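Local coordinates for protein transaminase (Bacillus megaterium, PDB 5G0A) that catalyses the pyridoxal-5'-phosphate-dependent transfer of amino groups, as an S-selective omega-transaminase of aminotransferase class III, at residues 115-127 with 325-338. Sequence-based numbering, arbitrary orientation.
Sequences VRFVSTGSEAVET and WESVSTYAGHPVAM. With PLP (pyridoxal-5'-phosphate), chain K; PLP (pyridoxal-5'-phosphate), chain E.
The chi1 and chi2 (-65°) torsions of M338 bring its SD over one face of the F117 ring, whose CG lies anti to the carbonyl carbon, beside the backbone N (chi1 -69°). This is a Met-aromatic contact: SD stands 3.6 Å from the ring centroid and 17° off the normal, while V115 CG1 covers the opposite face. It joins the start of helix 335-350 to strand 112-118 of the large sheet in this class III, PLP-dependent aminotransferase. Replacing F117 by an alanine is likely to leave M338 SD without its aromatic face and open a gap towards helix 92-105, against which the ring also packs.

The backbones come closest at A332, with its CA 4.1 Å from V118 CA and its CB 3.2 Å from F117 O. R116, extended from CG to NE, passes its CD 3.7 Å from W325 CZ3. Its NH1 forms a salt bridge with D87, and NH2 donates to water 1, shared with S327 OG, which also bonds S166 of the second subunit, and to water 2, which also accepts from S329 N.

At the start of helix 121-136, capped by T120 OG1, G121 N and S122 bind the phosphate of PLP (chain K), S122 OG lying 2.7 Å from its O2P. T330 N and OG1 donate to O2P of PLP (chain E), also held by G121 and S122 of the second subunit, so each site spans the dimer interface. E123 OE2 bonds to T120 of that subunit, and water 6 donates to this oxygen and to O1P of PLP (chain E) while accepting from S329 OG at 2.6 Å.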
ATOM      1  N   VAL B 115      23.179  17.483 -11.278  1.00 23.43           N
ATOM      2  CA  VAL B 115      23.467  16.563 -10.178  1.00 23.72           C
ATOM      3  C   VAL B 115      22.805  17.063  -8.876  1.00 22.11           C
ATOM      4  O   VAL B 115      22.724  18.299  -8.603  1.00 23.64           O
ATOM      5  CB  VAL B 115      25.010  16.449  -9.935  1.00 24.34           C
ATOM      6  CG1 VAL B 115      25.329  15.565  -8.734  1.00 26.44           C
ATOM      7  CG2 VAL B 115      25.751  15.935 -11.163  1.00 27.05           C
ATOM      8  N   ARG B 116      22.355  16.112  -8.059  1.00 21.14           N
ATOM      9  CA  ARG B 116      22.045  16.388  -6.643  1.00 21.77           C
ATOM     10  C   ARG B 116      22.928  15.485  -5.822  1.00 21.98           C
ATOM     11  O   ARG B 116      22.873  14.261  -5.980  1.00 21.78           O
ATOM     12  CB  ARG B 116      20.578  16.112  -6.281  1.00 23.05           C
ATOM     13  CG  ARG B 116      20.322  16.142  -4.756  1.00 24.22           C
ATOM     14  CD  ARG B 116      18.903  16.610  -4.421  1.00 23.38           C
ATOM     15  NE  ARG B 116      18.610  16.529  -2.969  1.00 22.62           N
ATOM     16  CZ  ARG B 116      18.925  17.466  -2.082  1.00 23.61           C
ATOM     17  NH1 ARG B 116      19.598  18.556  -2.462  1.00 24.46           N
ATOM     18  NH2 ARG B 116      18.597  17.287  -0.811  1.00 22.32           N
ATOM     19  N   PHE B 117      23.751  16.076  -4.952  1.00 21.20           N
ATOM     20  CA  PHE B 117      24.577  15.261  -4.065  1.00 21.81           C
ATOM     21  C   PHE B 117      23.826  14.934  -2.784  1.00 22.32           C
ATOM     22  O   PHE B 117      23.132  15.792  -2.219  1.00 22.90           O
ATOM     23  CB  PHE B 117      25.875  16.003  -3.724  1.00 21.93           C
ATOM     24  CG  PHE B 117      26.808  16.127  -4.895  1.00 21.71           C
ATOM     25  CD1 PHE B 117      27.536  15.027  -5.310  1.00 21.15           C
ATOM     26  CD2 PHE B 117      26.957  17.350  -5.569  1.00 23.29           C
ATOM     27  CE1 PHE B 117      28.419  15.111  -6.391  1.00 21.78           C
ATOM     28  CE2 PHE B 117      27.823  17.453  -6.654  1.00 23.28           C
ATOM     29  CZ  PHE B 117      28.557  16.331  -7.058  1.00 22.03           C
ATOM     30  N   VAL B 118      24.017  13.702  -2.336  1.00 20.50           N
ATOM     31  CA  VAL B 118      23.521  13.219  -1.051  1.00 20.69           C
ATOM     32  C   VAL B 118      24.647  12.475  -0.341  1.00 21.99           C
ATOM     33  O   VAL B 118      25.810  12.596  -0.730  1.00 21.71           O
ATOM     34  CB  VAL B 118      22.244  12.346  -1.239  1.00 21.23           C
ATOM     35  CG1 VAL B 118      21.051  13.226  -1.637  1.00 23.31           C
ATOM     36  CG2 VAL B 118      22.467  11.249  -2.291  1.00 22.23           C
ATOM     37  N   SER B 119      24.339  11.707   0.715  1.00 21.45           N
ATOM     38  CA  SER B 119      25.456  11.129   1.498  1.00 21.32           C
ATOM     39  C   SER B 119      25.730   9.661   1.264  1.00 22.62           C
ATOM     40  O   SER B 119      26.788   9.177   1.658  1.00 24.14           O
ATOM     41  CB  SER B 119      25.254  11.343   3.023  1.00 22.51           C
ATOM     42  OG  SER B 119      25.275  12.723   3.326  1.00 22.66           O
ATOM     43  N   THR B 120      24.776   8.943   0.658  1.00 21.82           N
ATOM     44  CA  THR B 120      24.905   7.507   0.474  1.00 21.30           C
ATOM     45  C   THR B 120      24.291   7.041  -0.856  1.00 21.04           C
ATOM     46  O   THR B 120      23.527   7.777  -1.478  1.00 20.65           O
ATOM     47  CB  THR B 120      24.240   6.697   1.620  1.00 22.54           C
ATOM     48  OG1 THR B 120      22.805   6.823   1.560  1.00 21.73           O
ATOM     49  CG2 THR B 120      24.710   7.167   3.037  1.00 22.03           C
ATOM     50  N   GLY B 121      24.623   5.809  -1.263  1.00 21.42           N
ATOM     51  CA  GLY B 121      24.068   5.249  -2.492  1.00 21.54           C
ATOM     52  C   GLY B 121      22.564   5.043  -2.358  1.00 21.93           C
ATOM     53  O   GLY B 121      21.821   5.296  -3.307  1.00 21.32           O
ATOM     54  N   SER B 122      22.114   4.599  -1.175  1.00 19.93           N
ATOM     55  CA  SER B 122      20.676   4.399  -0.959  1.00 22.78           C
ATOM     56  C   SER B 122      19.947   5.727  -1.054  1.00 21.88           C
ATOM     57  O   SER B 122      18.890   5.798  -1.657  1.00 21.84           O
ATOM     58  CB  SER B 122      20.374   3.756   0.397  1.00 22.27           C
ATOM     59  OG  SER B 122      20.825   2.415   0.406  1.00 23.22           O
ATOM     60  N   GLU B 123      20.512   6.771  -0.449  1.00 21.47           N
ATOM     61  CA  GLU B 123      19.928   8.122  -0.594  1.00 20.52           C
ATOM     62  C   GLU B 123      19.889   8.580  -2.053  1.00 21.68           C
ATOM     63  O   GLU B 123      18.936   9.239  -2.469  1.00 20.30           O
ATOM     64  CB  GLU B 123      20.658   9.143   0.273  1.00 22.65           C
ATOM     65  CG  GLU B 123      20.284   9.005   1.764  1.00 20.56           C
ATOM     66  CD  GLU B 123      20.822  10.143   2.615  1.00 22.29           C
ATOM     67  OE1 GLU B 123      21.723  10.874   2.144  1.00 24.76           O
ATOM     68  OE2 GLU B 123      20.307  10.322   3.742  1.00 23.79           O
ATOM     69  N   ALA B 124      20.916   8.239  -2.822  1.00 21.14           N
ATOM     70  CA  ALA B 124      20.912   8.581  -4.255  1.00 21.82           C
ATOM     71  C   ALA B 124      19.774   7.874  -4.991  1.00 20.46           C
ATOM     72  O   ALA B 124      19.114   8.479  -5.865  1.00 22.61           O
ATOM     73  CB  ALA B 124      22.247   8.216  -4.911  1.00 22.79           C
ATOM     74  N   VAL B 125      19.578   6.593  -4.700  1.00 19.64           N
ATOM     75  CA  VAL B 125      18.462   5.821  -5.310  1.00 20.30           C
ATOM     76  C   VAL B 125      17.099   6.396  -4.866  1.00 19.72           C
ATOM     77  O   VAL B 125      16.201   6.565  -5.679  1.00 19.95           O
ATOM     78  CB  VAL B 125      18.594   4.323  -4.983  1.00 20.84           C
ATOM     79  CG1 VAL B 125      17.345   3.525  -5.406  1.00 20.55           C
ATOM     80  CG2 VAL B 125      19.835   3.737  -5.700  1.00 21.34           C
ATOM     81  N   GLU B 126      16.959   6.733  -3.582  1.00 20.21           N
ATOM     82  CA  GLU B 126      15.710   7.396  -3.113  1.00 21.87           C
ATOM     83  C   GLU B 126      15.418   8.634  -3.945  1.00 22.60           C
ATOM     84  O   GLU B 126      14.265   8.879  -4.376  1.00 21.96           O
ATOM     85  CB  GLU B 126      15.781   7.788  -1.618  1.00 22.71           C
ATOM     86  CG  GLU B 126      15.996   6.621  -0.647  1.00 21.69           C
ATOM     87  CD  GLU B 126      14.701   5.883  -0.289  1.00 24.06           C
ATOM     88  OE1 GLU B 126      13.602   6.359  -0.626  1.00 24.64           O
ATOM     89  OE2 GLU B 126      14.805   4.828   0.347  1.00 27.33           O
ATOM     90  N   THR B 127      16.456   9.422  -4.182  1.00 19.91           N
ATOM     91  CA  THR B 127      16.281  10.685  -4.876  1.00 20.78           C
ATOM     92  C   THR B 127      15.870  10.441  -6.338  1.00 20.06           C
ATOM     93  O   THR B 127      14.990  11.113  -6.851  1.00 20.39           O
ATOM     94  CB  THR B 127      17.577  11.531  -4.791  1.00 22.28           C
ATOM     95  OG1 THR B 127      17.929  11.677  -3.402  1.00 21.09           O
ATOM     96  CG2 THR B 127      17.322  12.925  -5.360  1.00 21.40           C
ATOM     97  N   TRP B 325      11.238  22.697  -5.309  1.00 23.93           N
ATOM     98  CA  TRP B 325      11.279  21.298  -4.868  1.00 22.66           C
ATOM     99  C   TRP B 325      11.521  21.278  -3.361  1.00 21.84           C
ATOM    100  O   TRP B 325      12.548  21.748  -2.902  1.00 22.30           O
ATOM    101  CB  TRP B 325      12.411  20.568  -5.588  1.00 23.22           C
ATOM    102  CG  TRP B 325      12.471  19.091  -5.326  1.00 21.84           C
ATOM    103  CD1 TRP B 325      11.445  18.278  -4.882  1.00 22.36           C
ATOM    104  CD2 TRP B 325      13.576  18.229  -5.600  1.00 22.31           C
ATOM    105  NE1 TRP B 325      11.872  16.958  -4.845  1.00 22.43           N
ATOM    106  CE2 TRP B 325      13.178  16.907  -5.265  1.00 21.84           C
ATOM    107  CE3 TRP B 325      14.882  18.444  -6.083  1.00 22.74           C
ATOM    108  CZ2 TRP B 325      14.037  15.804  -5.401  1.00 22.63           C
ATOM    109  CZ3 TRP B 325      15.745  17.350  -6.222  1.00 23.61           C
ATOM    110  CH2 TRP B 325      15.309  16.038  -5.894  1.00 22.84           C
ATOM    111  N   GLU B 326      10.557  20.742  -2.607  1.00 21.09           N
ATOM    112  CA  GLU B 326      10.542  20.874  -1.144  1.00 21.73           C
ATOM    113  C   GLU B 326      11.255  19.698  -0.485  1.00 21.12           C
ATOM    114  O   GLU B 326      10.656  18.946   0.312  1.00 21.19           O
ATOM    115  CB  GLU B 326       9.102  20.937  -0.658  1.00 23.48           C
ATOM    116  CG  GLU B 326       8.384  22.212  -1.130  1.00 23.29           C
ATOM    117  CD  GLU B 326       6.944  22.266  -0.651  1.00 25.94           C
ATOM    118  OE1 GLU B 326       6.224  21.282  -0.860  1.00 23.03           O
ATOM    119  OE2 GLU B 326       6.515  23.300  -0.092  1.00 24.49           O
ATOM    120  N   SER B 327      12.541  19.559  -0.807  1.00 21.43           N
ATOM    121  CA  SER B 327      13.304  18.406  -0.320  1.00 21.99           C
ATOM    122  C   SER B 327      14.576  18.879   0.354  1.00 22.22           C
ATOM    123  O   SER B 327      15.360  19.644  -0.238  1.00 22.52           O
ATOM    124  CB  SER B 327      13.636  17.474  -1.486  1.00 22.69           C
ATOM    125  OG  SER B 327      13.979  16.161  -1.033  1.00 23.35           O
ATOM    126  N   VAL B 328      14.779  18.447   1.603  1.00 21.24           N
ATOM    127  CA  VAL B 328      16.018  18.799   2.294  1.00 21.77           C
ATOM    128  C   VAL B 328      16.621  17.558   2.939  1.00 22.38           C
ATOM    129  O   VAL B 328      15.905  16.678   3.452  1.00 22.86           O
ATOM    130  CB  VAL B 328      15.795  19.934   3.338  1.00 22.48           C
ATOM    131  CG1 VAL B 328      14.728  19.541   4.356  1.00 23.57           C
ATOM    132  CG2 VAL B 328      17.115  20.338   4.017  1.00 24.51           C
ATOM    133  N   SER B 329      17.945  17.482   2.871  1.00 22.14           N
ATOM    134  CA  SER B 329      18.728  16.441   3.530  1.00 21.28           C
ATOM    135  C   SER B 329      19.882  17.192   4.213  1.00 21.78           C
ATOM    136  O   SER B 329      20.617  17.923   3.550  1.00 21.90           O
ATOM    137  CB  SER B 329      19.253  15.436   2.497  1.00 22.84           C
ATOM    138  OG  SER B 329      20.330  14.698   3.040  1.00 22.11           O
ATOM    139  N   THR B 330      20.034  17.048   5.532  1.00 20.89           N
ATOM    140  CA  THR B 330      21.034  17.864   6.250  1.00 21.58           C
ATOM    141  C   THR B 330      22.411  17.826   5.554  1.00 20.98           C
ATOM    142  O   THR B 330      22.961  18.886   5.200  1.00 22.65           O
ATOM    143  CB  THR B 330      21.168  17.438   7.736  1.00 22.62           C
ATOM    144  OG1 THR B 330      19.873  17.516   8.360  1.00 23.76           O
ATOM    145  CG2 THR B 330      22.117  18.390   8.484  1.00 24.18           C
ATOM    146  N   TYR B 331      22.958  16.629   5.363  1.00 21.99           N
ATOM    147  CA  TYR B 331      24.333  16.491   4.898  1.00 22.00           C
ATOM    148  C   TYR B 331      24.492  16.470   3.375  1.00 22.52           C
ATOM    149  O   TYR B 331      25.602  16.337   2.867  1.00 22.84           O
ATOM    150  CB  TYR B 331      25.038  15.302   5.556  1.00 22.89           C
ATOM    151  CG  TYR B 331      25.087  15.471   7.064  1.00 23.81           C
ATOM    152  CD1 TYR B 331      25.384  16.715   7.629  1.00 25.23           C
ATOM    153  CD2 TYR B 331      24.805  14.413   7.916  1.00 24.84           C
ATOM    154  CE1 TYR B 331      25.421  16.895   9.006  1.00 24.70           C
ATOM    155  CE2 TYR B 331      24.860  14.587   9.307  1.00 24.91           C
ATOM    156  CZ  TYR B 331      25.160  15.842   9.832  1.00 24.66           C
ATOM    157  OH  TYR B 331      25.215  16.067  11.209  1.00 24.66           O
ATOM    158  N   ALA B 332      23.381  16.602   2.646  1.00 21.80           N
ATOM    159  CA  ALA B 332      23.483  16.697   1.185  1.00 21.83           C
ATOM    160  C   ALA B 332      24.395  17.856   0.787  1.00 21.67           C
ATOM    161  O   ALA B 332      24.114  19.013   1.119  1.00 23.47           O
ATOM    162  CB  ALA B 332      22.101  16.907   0.565  1.00 23.12           C
ATOM    163  N   GLY B 333      25.464  17.533   0.061  1.00 22.28           N
ATOM    164  CA  GLY B 333      26.401  18.537  -0.438  1.00 22.73           C
ATOM    165  C   GLY B 333      27.470  18.933   0.572  1.00 23.71           C
ATOM    166  O   GLY B 333      28.203  19.905   0.353  1.00 23.64           O
ATOM    167  N   HIS B 334      27.559  18.182   1.672  1.00 22.13           N
ATOM    168  CA  HIS B 334      28.510  18.484   2.752  1.00 22.12           C
ATOM    169  C   HIS B 334      29.856  18.936   2.187  1.00 21.60           C
ATOM    170  O   HIS B 334      30.478  18.191   1.438  1.00 22.05           O
ATOM    171  CB  HIS B 334      28.705  17.256   3.660  1.00 23.06           C
ATOM    172  CG  HIS B 334      29.440  17.578   4.925  1.00 21.92           C
ATOM    173  ND1 HIS B 334      30.755  18.017   4.940  1.00 24.43           N
ATOM    174  CD2 HIS B 334      29.027  17.576   6.212  1.00 22.93           C
ATOM    175  CE1 HIS B 334      31.112  18.260   6.189  1.00 23.17           C
ATOM    176  NE2 HIS B 334      30.081  18.005   6.977  1.00 21.40           N
ATOM    177  N   PRO B 335      30.308  20.170   2.529  1.00 23.22           N
ATOM    178  CA  PRO B 335      31.443  20.717   1.755  1.00 22.75           C
ATOM    179  C   PRO B 335      32.721  19.888   1.875  1.00 23.94           C
ATOM    180  O   PRO B 335      33.494  19.809   0.930  1.00 23.54           O
ATOM    181  CB  PRO B 335      31.619  22.143   2.326  1.00 23.48           C
ATOM    182  CG  PRO B 335      30.977  22.093   3.681  1.00 24.23           C
ATOM    183  CD  PRO B 335      29.806  21.133   3.526  1.00 23.47           C
ATOM    184  N   VAL B 336      32.937  19.248   3.025  1.00 23.10           N
ATOM    185  CA  VAL B 336      34.169  18.447   3.199  1.00 23.92           C
ATOM    186  C   VAL B 336      34.053  17.121   2.440  1.00 22.02           C
ATOM    187  O   VAL B 336      35.016  16.669   1.807  1.00 22.00           O
ATOM    188  CB  VAL B 336      34.485  18.206   4.685  1.00 22.33           C
ATOM    189  CG1 VAL B 336      35.756  17.374   4.854  1.00 23.45           C
ATOM    190  CG2 VAL B 336      34.632  19.542   5.411  1.00 25.07           C
ATOM    191  N   ALA B 337      32.857  16.515   2.468  1.00 22.35           N
ATOM    192  CA  ALA B 337      32.615  15.334   1.614  1.00 21.53           C
ATOM    193  C   ALA B 337      32.788  15.695   0.136  1.00 22.97           C
ATOM    194  O   ALA B 337      33.343  14.893  -0.637  1.00 23.02           O
ATOM    195  CB  ALA B 337      31.216  14.759   1.865  1.00 22.18           C
ATOM    196  N   MET B 338      32.355  16.898  -0.251  1.00 22.08           N
ATOM    197  CA  MET B 338      32.511  17.345  -1.633  1.00 23.53           C
ATOM    198  C   MET B 338      33.983  17.584  -1.982  1.00 24.08           C
ATOM    199  O   MET B 338      34.417  17.279  -3.092  1.00 23.48           O
ATOM    200  CB  MET B 338      31.675  18.593  -1.949  1.00 24.01           C
ATOM    201  CG  MET B 338      30.165  18.372  -1.826  1.00 23.66           C
ATOM    202  SD  MET B 338      29.522  17.191  -3.035  1.00 26.38           S
ATOM    203  CE  MET B 338      29.615  15.661  -2.112  1.00 24.96           C
TER
HETATM  204  N1  PLP K1298      22.913   0.359  -5.430  1.00 22.01           N
HETATM  205  C2  PLP K1298      23.856  -0.563  -5.736  1.00 23.29           C
HETATM  206  C2A PLP K1298      23.890  -1.178  -7.118  1.00 24.59           C
HETATM  207  C3  PLP K1298      24.902  -0.907  -4.744  1.00 25.42           C
HETATM  208  O3  PLP K1298      25.882  -1.780  -5.014  1.00 27.98           O
HETATM  209  C4  PLP K1298      24.858  -0.263  -3.422  1.00 25.67           C
HETATM  210  C4A PLP K1298      25.942  -0.560  -2.386  1.00 30.20           C
HETATM  211  C5  PLP K1298      23.742   0.690  -3.209  1.00 23.64           C
HETATM  212  C6  PLP K1298      22.818   0.927  -4.216  1.00 23.42           C
HETATM  213  C5A PLP K1298      23.523   1.384  -1.872  1.00 24.74           C
HETATM  214  O4P PLP K1298      24.599   2.207  -1.475  1.00 24.58           O
HETATM  215  P   PLP K1298      24.762   2.506   0.107  1.00 23.59           P
HETATM  216  O1P PLP K1298      25.853   3.541   0.064  1.00 23.94           O
HETATM  217  O2P PLP K1298      23.443   3.007   0.670  1.00 23.11           O
HETATM  218  O3P PLP K1298      25.189   1.201   0.724  1.00 23.96           O
HETATM  219  N1  PLP E1298      14.387  13.830  12.246  1.00 20.83           N
HETATM  220  C2  PLP E1298      14.366  15.081  12.728  1.00 21.44           C
HETATM  221  C2A PLP E1298      13.546  15.451  13.949  1.00 23.24           C
HETATM  222  C3  PLP E1298      15.192  16.106  12.098  1.00 23.89           C
HETATM  223  O3  PLP E1298      15.187  17.363  12.584  1.00 27.79           O
HETATM  224  C4  PLP E1298      16.033  15.724  10.945  1.00 23.74           C
HETATM  225  C4A PLP E1298      16.955  16.746  10.305  1.00 28.52           C
HETATM  226  C5  PLP E1298      15.955  14.322  10.499  1.00 22.93           C
HETATM  227  C6  PLP E1298      15.114  13.439  11.163  1.00 21.37           C
HETATM  228  C5A PLP E1298      16.682  13.808   9.269  1.00 23.84           C
HETATM  229  O4P PLP E1298      18.070  14.012   9.289  1.00 23.85           O
HETATM  230  P   PLP E1298      18.881  14.105   7.915  1.00 22.92           P
HETATM  231  O1P PLP E1298      18.500  12.939   7.036  1.00 23.60           O
HETATM  232  O2P PLP E1298      18.517  15.462   7.337  1.00 22.69           O
HETATM  233  O3P PLP E1298      20.298  14.012   8.358  1.00 23.00           O
HETATM  234  O   HOH W   1      16.446  15.494   0.214  1.00 20.86           O
HETATM  235  O   HOH W   2      19.367  19.318   1.062  1.00 21.99           O
HETATM  236  O   HOH W   3      26.877  15.106  -0.124  1.00 21.25           O
HETATM  237  O   HOH W   4      22.743  13.364   2.671  1.00 23.11           O
HETATM  238  O   HOH W   5      27.739  13.850   2.298  1.00 26.26           O
HETATM  239  O   HOH W   6      19.799  12.708   4.696  1.00 23.56           O